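Local atomic coordinates of pullulanase (Klebsiella oxytoca, PDB entry 2YOC), a protein that hydrolyses the alpha-1,6-glucosidic linkages of pullulan and related branched glucans, and is carried across the outer membrane by a type 2 secretion system. Residues B[777-781]-B[805-811]. Residues are numbered along the deposited sequence; the frame is centred on the assembly and turned at random.
Sequences AGNLA and GGYAADP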
loop_
_atom_site.group_PDB
_atom_site.type_symbol
_atom_site.label_atom_id
_atom_site.label_comp_id
_atom_site.label_asym_id
_atom_site.label_seq_id
_atom_site.Cartn_x
_atom_site.Cartn_y
_atom_site.Cartn_z
ATOM N N ALA B 777 16.474 10.618 11.719
ATOM C CA ALA B 777 17.283 9.413 11.686
ATOM C C ALA B 777 18.163 9.381 10.411
ATOM O O ALA B 777 18.535 8.313 9.915
ATOM C CB ALA B 777 16.397 8.184 11.785
ATOM N N GLY B 778 18.500 10.568 9.910
ATOM C CA GLY B 778 19.365 10.741 8.747
ATOM C C GLY B 778 18.821 10.326 7.398
ATOM O O GLY B 778 19.594 9.901 6.544
ATOM N N ASN B 779 17.494 10.445 7.185
ATOM C CA ASN B 779 16.803 10.130 5.919
ATOM C C ASN B 779 17.359 8.921 5.123
ATOM O O ASN B 779 17.722 9.039 3.954
ATOM C CB ASN B 779 16.665 11.394 5.056
ATOM C CG ASN B 779 15.462 11.317 4.173
ATOM O OD1 ASN B 779 14.314 11.424 4.617
ATOM N ND2 ASN B 779 15.688 11.035 2.926
ATOM N N LEU B 780 17.428 7.775 5.777
ATOM C CA LEU B 780 17.979 6.556 5.188
ATOM C C LEU B 780 16.963 5.714 4.420
ATOM O O LEU B 780 15.830 5.583 4.840
ATOM C CB LEU B 780 18.683 5.719 6.266
ATOM C CG LEU B 780 19.775 6.436 7.070
ATOM C CD1 LEU B 780 20.288 5.562 8.203
ATOM C CD2 LEU B 780 20.932 6.858 6.198
ATOM N N ALA B 781 17.375 5.126 3.318
ATOM C CA ALA B 781 16.520 4.304 2.482
ATOM C C ALA B 781 16.172 2.979 3.131
ATOM O O ALA B 781 15.150 2.397 2.794
ATOM C CB ALA B 781 17.218 4.043 1.160
ATOM N N GLY B 805 10.898 8.669 0.231
ATOM C CA GLY B 805 11.256 9.627 1.276
ATOM C C GLY B 805 12.700 9.490 1.648
ATOM O O GLY B 805 13.491 10.398 1.390
ATOM N N GLY B 806 13.041 8.323 2.180
ATOM C CA GLY B 806 14.414 7.992 2.535
ATOM C C GLY B 806 15.162 7.589 1.289
ATOM O O GLY B 806 14.577 6.943 0.419
ATOM N N TYR B 807 16.437 7.989 1.180
ATOM C CA TYR B 807 17.253 7.696 -0.011
ATOM C C TYR B 807 18.713 7.398 0.257
ATOM O O TYR B 807 19.381 6.861 -0.643
ATOM C CB TYR B 807 17.168 8.831 -1.070
ATOM C CG TYR B 807 17.620 10.188 -0.586
ATOM C CD1 TYR B 807 18.957 10.554 -0.626
ATOM C CD2 TYR B 807 16.699 11.129 -0.131
ATOM C CE1 TYR B 807 19.374 11.809 -0.187
ATOM C CE2 TYR B 807 17.100 12.402 0.277
ATOM C CZ TYR B 807 18.438 12.740 0.240
ATOM O OH TYR B 807 18.823 13.996 0.643
ATOM N N ALA B 808 19.221 7.812 1.450
ATOM C CA ALA B 808 20.629 7.716 1.791
ATOM C C ALA B 808 21.114 6.386 2.300
ATOM O O ALA B 808 20.320 5.608 2.838
ATOM C CB ALA B 808 20.988 8.808 2.769
ATOM N N ALA B 809 22.441 6.140 2.166
ATOM C CA ALA B 809 23.096 4.952 2.727
ATOM C C ALA B 809 23.604 5.278 4.117
ATOM O O ALA B 809 23.499 4.431 4.991
ATOM C CB ALA B 809 24.249 4.507 1.861
ATOM N N ASP B 810 24.142 6.499 4.338
ATOM C CA ASP B 810 24.640 6.936 5.654
ATOM C C ASP B 810 24.090 8.344 5.963
ATOM O O ASP B 810 23.854 9.122 5.029
ATOM C CB ASP B 810 26.190 6.934 5.712
ATOM C CG ASP B 810 26.840 5.602 5.390
ATOM O OD1 ASP B 810 26.960 4.757 6.312
ATOM O OD2 ASP B 810 27.234 5.402 4.214
ATOM N N PRO B 811 23.885 8.717 7.246
ATOM C CA PRO B 811 23.371 10.078 7.528
ATOM C C PRO B 811 24.286 11.209 7.040
ATOM O O PRO B 811 23.866 12.371 6.980
ATOM C CB PRO B 811 23.214 10.099 9.065
ATOM C CG PRO B 811 24.110 9.022 9.567
ATOM C CD PRO B 811 24.102 7.951 8.494
#
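Asn779 brings ND2 of its carboxamide obliquely against the CD2-CE2 side of the Tyr807 ring, the amide and ring planes 60° apart. With CG anti to the backbone N (chi1 -152°), the side chain reaches along 805-811 to Gly805, where ND2 donates to Gly805 O at 2.8 Å in a nearly straight bond that stays close to the amide plane. Gly805 O also accepts from Arg723 NE, while at the far end of the ring Tyr807 OH and Thr719 OG1 share a hydrogen bond. The backbone of Asn779 is equally engaged: its carbonyl oxygen takes both Tyr807 N and Ala808 N, each at 3.2 Å, the first from above the carbonyl plane and the second within it. Next along, Ala781 N donates to Ala808 O at 3.0 Å, completing a single beta bridge between Leu780 and Ala808. Both segments belong to the excursion between the sixth and seventh strands of the parallel (beta/alpha)8 barrel of this GH13-type enzyme; 777-781 follows helix 762-776, closed by a Schellman motif with Gly778 at C-prime, and 805-811 leads into strand 814-816. From the bridged pair itself, Leu780 CD2 lies over the backbone at Asp810 C (3.5 Å) and also packs on Ala808 CB and Pro811 CD. Pro811 CB rests 3.9 Å from Gly778 CA.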